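Local coordinates for alpha-n-acetylglucosaminidase family protein (PDB 4A42) that probably binds carbohydrate, as a family 32 carbohydrate-binding module with a bound calcium ion, within an architecturally complex clostridial alpha-N-acetylglucosaminidase, at residues G49-L54 / D79-G84; S91-N96 / R131-S136. All blocks are in the same frame, centred on the assembly; numbering follows the deposited sequence.

Contact 1: residues G49-L54 / D79-G84. With CA (calcium ion), chain C.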
ATOM      1  N   GLY A  49       3.391  10.631  -6.835  1.00 15.81           N
ATOM      2  CA  GLY A  49       4.813  10.754  -7.108  1.00 13.27           C
ATOM      3  C   GLY A  49       5.546  11.750  -6.226  1.00 14.89           C
ATOM      4  O   GLY A  49       6.698  12.072  -6.492  1.00 18.93           O
ATOM      5  N   ASN A  50       4.882  12.234  -5.179  1.00 12.38           N
ATOM      6  CA  ASN A  50       5.456  13.231  -4.276  1.00 12.65           C
ATOM      7  C   ASN A  50       5.462  12.664  -2.867  1.00 10.71           C
ATOM      8  O   ASN A  50       4.413  12.461  -2.278  1.00 12.65           O
ATOM      9  CB  ASN A  50       4.618  14.515  -4.338  1.00 13.79           C
ATOM     10  CG  ASN A  50       5.195  15.652  -3.497  1.00 11.83           C
ATOM     11  OD1 ASN A  50       5.817  15.428  -2.470  1.00 13.63           O
ATOM     12  ND2 ASN A  50       4.993  16.883  -3.953  1.00 14.20           N
ATOM     13  N   GLU A  51       6.633  12.408  -2.308  1.00 11.79           N
ATOM     14  CA  GLU A  51       6.684  11.676  -1.042  1.00 11.26           C
ATOM     15  C   GLU A  51       6.191  12.488   0.144  1.00 10.62           C
ATOM     16  O   GLU A  51       5.953  11.934   1.218  1.00 11.51           O
ATOM     17  CB  GLU A  51       8.097  11.167  -0.759  1.00 12.43           C
ATOM     18  CG  GLU A  51       8.471  10.011  -1.666  1.00 17.77           C
ATOM     19  CD  GLU A  51       9.837   9.443  -1.357  1.00 21.38           C
ATOM     20  OE1 GLU A  51      10.503   9.937  -0.414  1.00 22.48           O
ATOM     21  OE2 GLU A  51      10.237   8.499  -2.063  1.00 25.61           O
ATOM     22  N   ASN A  52       6.071  13.795  -0.050  1.00 11.35           N
ATOM     23  CA  ASN A  52       5.611  14.658   1.022  1.00 12.40           C
ATOM     24  C   ASN A  52       4.130  15.034   1.013  1.00 15.70           C
ATOM     25  O   ASN A  52       3.678  15.699   1.910  1.00 16.64           O
ATOM     26  CB  ASN A  52       6.493  15.895   1.164  1.00 13.32           C
ATOM     27  CG  ASN A  52       7.784  15.603   1.895  1.00 16.94           C
ATOM     28  OD1 ASN A  52       7.824  14.836   2.826  1.00 17.06           O
ATOM     29  ND2 ASN A  52       8.837  16.234   1.468  1.00 21.64           N
ATOM     30  N   THR A  53       3.386  14.562   0.027  1.00 14.76           N
ATOM     31  CA  THR A  53       1.942  14.728   0.049  1.00 13.75           C
ATOM     32  C   THR A  53       1.411  13.438   0.667  1.00 13.85           C
ATOM     33  O   THR A  53       1.654  12.360   0.163  1.00 12.03           O
ATOM     34  CB  THR A  53       1.339  14.946  -1.338  1.00 15.74           C
ATOM     35  OG1 THR A  53       1.649  13.847  -2.190  1.00 15.42           O
ATOM     36  CG2 THR A  53       1.854  16.258  -1.950  1.00 18.15           C
ATOM     37  N   LEU A  54       0.684  13.587   1.763  1.00 12.55           N
ATOM     38  CA  LEU A  54       0.315  12.467   2.605  1.00 13.87           C
ATOM     39  C   LEU A  54      -1.147  12.076   2.620  1.00 13.90           C
ATOM     40  O   LEU A  54      -2.001  12.912   2.421  1.00 15.93           O
ATOM     41  CB  LEU A  54       0.705  12.786   4.032  1.00 14.21           C
ATOM     42  CG  LEU A  54       2.015  13.539   4.195  1.00 13.58           C
ATOM     43  CD1 LEU A  54       2.198  13.888   5.645  1.00 15.72           C
ATOM     44  CD2 LEU A  54       3.169  12.706   3.704  1.00 13.44           C
ATOM     45  N   ASP A  79       7.023  -0.497  -2.221  1.00 14.07           N
ATOM     46  CA  ASP A  79       7.527   0.440  -1.212  1.00 13.50           C
ATOM     47  C   ASP A  79       6.382   1.199  -0.552  1.00 11.17           C
ATOM     48  O   ASP A  79       5.478   1.683  -1.229  1.00 13.77           O
ATOM     49  CB  ASP A  79       8.433   1.507  -1.827  1.00 14.76           C
ATOM     50  CG  ASP A  79       9.732   0.960  -2.345  1.00 19.69           C
ATOM     51  OD1 ASP A  79      10.089  -0.178  -1.984  1.00 23.24           O
ATOM     52  OD2 ASP A  79      10.395   1.693  -3.116  1.00 23.49           O
ATOM     53  N   ILE A  80       6.457   1.352   0.764  1.00 11.36           N
ATOM     54  CA  ILE A  80       5.546   2.221   1.494  1.00 11.16           C
ATOM     55  C   ILE A  80       6.370   3.324   2.131  1.00 10.15           C
ATOM     56  O   ILE A  80       7.234   3.060   2.965  1.00 10.55           O
ATOM     57  CB  ILE A  80       4.793   1.474   2.608  1.00 11.26           C
ATOM     58  CG1 ILE A  80       4.063   0.261   2.036  1.00 11.18           C
ATOM     59  CG2 ILE A  80       3.804   2.417   3.326  1.00 10.94           C
ATOM     60  CD1 ILE A  80       3.612  -0.718   3.086  1.00 12.34           C
ATOM     61  N   VAL A  81       6.113   4.557   1.728  1.00  9.81           N
ATOM     62  CA  VAL A  81       6.831   5.693   2.284  1.00  9.45           C
ATOM     63  C   VAL A  81       6.046   6.171   3.500  1.00  9.93           C
ATOM     64  O   VAL A  81       4.901   6.617   3.363  1.00 10.44           O
ATOM     65  CB  VAL A  81       6.979   6.818   1.237  1.00  9.57           C
ATOM     66  CG1 VAL A  81       7.761   7.985   1.814  1.00 11.83           C
ATOM     67  CG2 VAL A  81       7.679   6.285  -0.012  1.00 11.19           C
ATOM     68  N   SER A  82       6.640   6.036   4.684  1.00  9.08           N
ATOM     69  CA  SER A  82       5.922   6.288   5.940  1.00 10.52           C
ATOM     70  C   SER A  82       6.425   7.546   6.616  1.00 10.90           C
ATOM     71  O   SER A  82       7.575   7.605   7.039  1.00 14.43           O
ATOM     72  CB  SER A  82       6.087   5.097   6.889  1.00 12.66           C
ATOM     73  OG  SER A  82       5.316   5.288   8.061  1.00 12.52           O
ATOM     74  N   LYS A  83       5.554   8.543   6.728  1.00  9.31           N
ATOM     75  CA  LYS A  83       5.954   9.863   7.188  1.00 12.08           C
ATOM     76  C   LYS A  83       5.567  10.170   8.641  1.00 13.07           C
ATOM     77  O   LYS A  83       6.022  11.161   9.207  1.00 16.49           O
ATOM     78  CB  LYS A  83       5.427  10.936   6.218  1.00 12.72           C
ATOM     79  CG  LYS A  83       6.172  10.948   4.873  1.00 12.67           C
ATOM     80  CD  LYS A  83       7.448  11.788   4.949  1.00 12.09           C
ATOM     81  CE  LYS A  83       8.311  11.633   3.700  1.00 12.95           C
ATOM     82  NZ  LYS A  83       9.474  12.598   3.691  1.00 14.86           N
ATOM     83  N   GLY A  84       4.726   9.332   9.239  1.00 11.88           N
ATOM     84  CA  GLY A  84       4.382   9.491  10.647  1.00 11.97           C
ATOM     85  C   GLY A  84       5.541   9.200  11.591  1.00 14.27           C
ATOM     86  O   GLY A  84       6.586   8.697  11.177  1.00 17.54           O
TER
HETATM   87 CA    CA C1690       2.345  11.425  -2.168  1.00 12.32          CA
HETATM   88  O   HOH W   1      10.813  11.853   1.239  0.99 26.60           O
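Lys83 runs along the loop 49-54 and meets three of its residues in turn. Its chain bends at the second torsion (chi2 -85°) and then runs straight, which carries the methylenes past the loop before the amine arrives at Asn52. There Lys83 NZ donates to Asn52 OD1 at 2.9 Å; the nitrogen stands 30° off the carbonyl plane, and the two side chains cross at about a right angle. Nearer the backbone, Leu54 CD2 rests on Lys83 CG at 3.7 Å, again crosswise. Between these points Lys83 CE lies 3.4 Å from Glu51 O, a carbonyl oxygen that the contact buries without a hydrogen-bond partner in the model.

Glu51 is extended beyond CG and crosses Val81, its carboxylate end lying against both methyls: Glu51 OE2 is 4.0 Å from Val81 CG2. That oxygen has its charged partner in Lys145, while a short and tentative water bridge links Glu51 OE1 to Lys83 NZ.

The loop contains a type I turn from Asn50 to Thr53, and an Asx turn in which Asn52 N donates to Asn50 OD1 (2.9 Å). Asn50 O binds the calcium ion at 2.3 Å, and Thr53 chelates the same ion through both O and OG1; Asn45, Asp48, Gly142 and Glu143 complete the site.

Strand 77-82, which carries Val81, lies between strands 141-148 and 116-120 in an antiparallel sheet. Strand 141-148 holds the loop through calcium and the Lys145 salt bridge, whereas Val81 of strand 77-82, and Lys83 just after it, meet the loop by side chains.

Contact 2: residues S91-N96 / R131-S136; sequences SIEISN and RFNFNS
Glu93 lies side by side with Arg131, the carboxylate set against the guanidinium edge, and the two planes are turned 38° apart. The grip is side-on: Arg131 NE donates to Glu93 OE1 at 2.8 Å from above the carboxylate plane, and Arg131 NH2 donates to Glu93 OE2 at 3.0 Å on the syn side, tilted out of that plane. A bend at the third torsion (chi3 69°) turns the arginine's end toward the acid after an otherwise extended start.

Asn133 ND2 also donates to Glu93 OE1, at 2.8 Å, and comes from the opposite face of the carboxylate to NE. The same Asn133 ND2 gives a nearly straight bond (173°) to Ser91 OG at 2.9 Å. Both acceptors lie close to the amide plane, and the bond to the carboxylate above all sets the amide's flip; Asn133 OD1 is hydrogen-bonded to Ser64.

The strands are antiparallel. Ser91 with Asn133 and Glu93 with Arg131 are hydrogen-bonded pairs; Ile92 with Phe132 is the non-hydrogen-bonded pair between them. On that other face Ile92 CD1 meets Phe132 CE2 obliquely at 3.9 Å, and both side chains also touch Ile78 of the other sheet.

One face therefore carries a linked polar network and the other joins the hydrophobic interior. The positive charge of Arg131 and the N-H donors probably keep Glu93 ionised, while the salt bridge and a cation-pi contact with Trp101 would limit movement of the guanidinium.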
ATOM      1  N   SER A  91       0.267  -4.777   6.970  1.00 12.32           N
ATOM      2  CA  SER A  91       0.293  -5.991   6.171  1.00 12.76           C
ATOM      3  C   SER A  91      -0.068  -5.655   4.728  1.00 12.19           C
ATOM      4  O   SER A  91      -0.646  -4.605   4.439  1.00 13.50           O
ATOM      5  CB  SER A  91      -0.672  -7.043   6.730  1.00 14.33           C
ATOM      6  OG  SER A  91      -2.029  -6.617   6.657  1.00 16.20           O
ATOM      7  N   ILE A  92       0.321  -6.550   3.830  1.00 14.04           N
ATOM      8  CA  ILE A  92       0.038  -6.420   2.418  1.00 14.63           C
ATOM      9  C   ILE A  92      -0.623  -7.709   1.957  1.00 14.85           C
ATOM     10  O   ILE A  92      -0.121  -8.802   2.235  1.00 16.17           O
ATOM     11  CB  ILE A  92       1.336  -6.194   1.624  1.00 13.88           C
ATOM     12  CG1 ILE A  92       2.129  -5.009   2.206  1.00 13.78           C
ATOM     13  CG2 ILE A  92       1.029  -5.952   0.150  1.00 16.80           C
ATOM     14  CD1 ILE A  92       3.388  -4.691   1.409  1.00 15.65           C
ATOM     15  N   GLU A  93      -1.757  -7.570   1.279  1.00 15.53           N
ATOM     16  CA  GLU A  93      -2.508  -8.700   0.745  1.00 16.43           C
ATOM     17  C   GLU A  93      -2.687  -8.501  -0.750  1.00 17.83           C
ATOM     18  O   GLU A  93      -2.781  -7.378  -1.217  1.00 18.07           O
ATOM     19  CB  GLU A  93      -3.895  -8.777   1.379  1.00 20.04           C
ATOM     20  CG  GLU A  93      -3.942  -9.157   2.847  1.00 21.17           C
ATOM     21  CD  GLU A  93      -5.318  -8.912   3.431  1.00 23.19           C
ATOM     22  OE1 GLU A  93      -5.652  -7.738   3.671  1.00 22.54           O
ATOM     23  OE2 GLU A  93      -6.075  -9.883   3.619  1.00 24.95           O
ATOM     24  N   ILE A  94      -2.757  -9.596  -1.502  1.00 19.52           N
ATOM     25  CA  ILE A  94      -3.063  -9.508  -2.924  1.00 21.82           C
ATOM     26  C   ILE A  94      -4.220 -10.440  -3.255  1.00 22.54           C
ATOM     27  O   ILE A  94      -4.466 -11.411  -2.532  1.00 23.06           O
ATOM     28  CB  ILE A  94      -1.839  -9.837  -3.808  1.00 22.89           C
ATOM     29  CG1 ILE A  94      -1.297 -11.237  -3.500  1.00 25.22           C
ATOM     30  CG2 ILE A  94      -0.756  -8.766  -3.621  1.00 23.65           C
ATOM     31  CD1 ILE A  94      -0.229 -11.705  -4.479  1.00 23.86           C
ATOM     32  N   SER A  95      -4.935 -10.129  -4.334  1.00 23.27           N
ATOM     33  CA  SER A  95      -6.047 -10.957  -4.786  1.00 23.26           C
ATOM     34  C   SER A  95      -6.216 -10.858  -6.293  1.00 25.15           C
ATOM     35  O   SER A  95      -5.830  -9.858  -6.911  1.00 25.90           O
ATOM     36  CB  SER A  95      -7.350 -10.545  -4.100  1.00 24.23           C
ATOM     37  OG  SER A  95      -8.421 -11.402  -4.482  1.00 25.06           O
ATOM     38  N   ASN A  96      -6.816 -11.899  -6.876  1.00 25.92           N
ATOM     39  CA  ASN A  96      -7.189 -11.896  -8.281  1.00 28.48           C
ATOM     40  C   ASN A  96      -8.651 -11.552  -8.486  1.00 31.37           C
ATOM     41  O   ASN A  96      -9.003 -10.844  -9.414  1.00 30.40           O
ATOM     42  CB  ASN A  96      -6.848 -13.234  -8.928  1.00 30.20           C
ATOM     43  CG  ASN A  96      -5.380 -13.452  -9.026  1.00 32.87           C
ATOM     44  OD1 ASN A  96      -4.618 -12.509  -9.117  1.00 34.70           O
ATOM     45  ND2 ASN A  96      -4.968 -14.693  -9.012  1.00 35.22           N
ATOM     46  N   ARG A 131      -3.907  -4.827  -1.274  1.00 17.76           N
ATOM     47  CA  ARG A 131      -4.513  -4.219  -0.105  1.00 17.13           C
ATOM     48  C   ARG A 131      -3.496  -4.048   1.020  1.00 17.52           C
ATOM     49  O   ARG A 131      -2.729  -4.959   1.332  1.00 19.23           O
ATOM     50  CB  ARG A 131      -5.728  -5.022   0.374  1.00 16.84           C
ATOM     51  CG  ARG A 131      -6.454  -4.370   1.556  1.00 17.78           C
ATOM     52  CD  ARG A 131      -7.814  -5.000   1.795  1.00 22.61           C
ATOM     53  NE  ARG A 131      -7.704  -6.360   2.302  1.00 24.32           N
ATOM     54  CZ  ARG A 131      -8.742  -7.175   2.464  1.00 27.96           C
ATOM     55  NH1 ARG A 131      -9.964  -6.753   2.159  1.00 29.19           N
ATOM     56  NH2 ARG A 131      -8.559  -8.406   2.934  1.00 29.00           N
ATOM     57  N   PHE A 132      -3.489  -2.847   1.596  1.00 16.01           N
ATOM     58  CA  PHE A 132      -2.583  -2.466   2.671  1.00 15.89           C
ATOM     59  C   PHE A 132      -3.407  -2.217   3.915  1.00 14.07           C
ATOM     60  O   PHE A 132      -4.361  -1.447   3.890  1.00 16.02           O
ATOM     61  CB  PHE A 132      -1.819  -1.184   2.294  1.00 16.39           C
ATOM     62  CG  PHE A 132      -0.927  -1.348   1.099  1.00 15.88           C
ATOM     63  CD1 PHE A 132      -1.455  -1.303  -0.187  1.00 16.63           C
ATOM     64  CD2 PHE A 132       0.436  -1.557   1.252  1.00 15.96           C
ATOM     65  CE1 PHE A 132      -0.641  -1.481  -1.294  1.00 17.61           C
ATOM     66  CE2 PHE A 132       1.261  -1.714   0.141  1.00 15.28           C
ATOM     67  CZ  PHE A 132       0.716  -1.689  -1.133  1.00 15.38           C
ATOM     68  N   ASN A 133      -3.048  -2.872   5.008  1.00 14.72           N
ATOM     69  CA  ASN A 133      -3.723  -2.628   6.266  1.00 15.34           C
ATOM     70  C   ASN A 133      -2.731  -2.023   7.230  1.00 13.32           C
ATOM     71  O   ASN A 133      -1.589  -2.464   7.299  1.00 14.86           O
ATOM     72  CB  ASN A 133      -4.287  -3.938   6.805  1.00 20.91           C
ATOM     73  CG  ASN A 133      -5.020  -4.720   5.734  1.00 23.90           C
ATOM     74  OD1 ASN A 133      -6.084  -4.302   5.270  1.00 23.88           O
ATOM     75  ND2 ASN A 133      -4.435  -5.839   5.306  1.00 26.11           N
ATOM     76  N   PHE A 134      -3.154  -0.990   7.950  1.00 13.08           N
ATOM     77  CA  PHE A 134      -2.256  -0.300   8.870  1.00 11.55           C
ATOM     78  C   PHE A 134      -2.828  -0.338  10.273  1.00 14.77           C
ATOM     79  O   PHE A 134      -3.969   0.053  10.493  1.00 16.20           O
ATOM     80  CB  PHE A 134      -2.030   1.147   8.428  1.00 12.45           C
ATOM     81  CG  PHE A 134      -1.491   1.269   7.035  1.00 12.00           C
ATOM     82  CD1 PHE A 134      -0.179   0.928   6.760  1.00 14.47           C
ATOM     83  CD2 PHE A 134      -2.296   1.704   5.996  1.00 14.54           C
ATOM     84  CE1 PHE A 134       0.329   1.021   5.481  1.00 13.45           C
ATOM     85  CE2 PHE A 134      -1.787   1.807   4.695  1.00 15.27           C
ATOM     86  CZ  PHE A 134      -0.473   1.472   4.443  1.00 13.51           C
ATOM     87  N   ASN A 135      -2.047  -0.859  11.206  1.00 15.84           N
ATOM     88  CA  ASN A 135      -2.491  -0.937  12.589  1.00 16.25           C
ATOM     89  C   ASN A 135      -1.691  -0.153  13.615  1.00 16.72           C
ATOM     90  O   ASN A 135      -1.881  -0.340  14.790  1.00 20.19           O
ATOM     91  CB  ASN A 135      -2.681  -2.377  13.042  1.00 18.77           C
ATOM     92  CG  ASN A 135      -1.415  -3.158  13.010  1.00 21.91           C
ATOM     93  OD1 ASN A 135      -0.967  -3.542  11.954  1.00 23.41           O
ATOM     94  ND2 ASN A 135      -0.844  -3.430  14.177  1.00 22.12           N
ATOM     95  N   SER A 136      -0.774   0.691  13.173  1.00 13.16           N
ATOM     96  CA  SER A 136      -0.049   1.538  14.091  1.00 13.17           C
ATOM     97  C   SER A 136      -0.787   2.861  14.297  1.00 15.40           C
ATOM     98  O   SER A 136      -1.800   3.123  13.675  1.00 17.49           O
ATOM     99  CB  SER A 136       1.382   1.777  13.623  1.00 13.31           C
ATOM    100  OG  SER A 136       1.433   1.914  12.232  1.00 14.03           O
TER

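From the N terminus, the chain leaves strand 33-36, forms the calcium loop 49-54, and returns through strands 63-69 and 72-74 to 79-84, where contact 1 closes a loop of 24 intervening residues. Contact 2 opens only afterwards, on strand 90-95, and closes on strand 126-134 across 34 residues; the two follow in series, neither nested nor crossed. Their centres lie about 17 Å apart on opposite sides of the chain's centre. Contact 1 ties a surface loop to one antiparallel sheet, whereas contact 2 pairs strands of the other. Among the points where the sheets meet, Ile80 CD1 packs on Phe132 CD2 at 3.8 Å, consistent with the beta-sandwich of F5/8 type C domains.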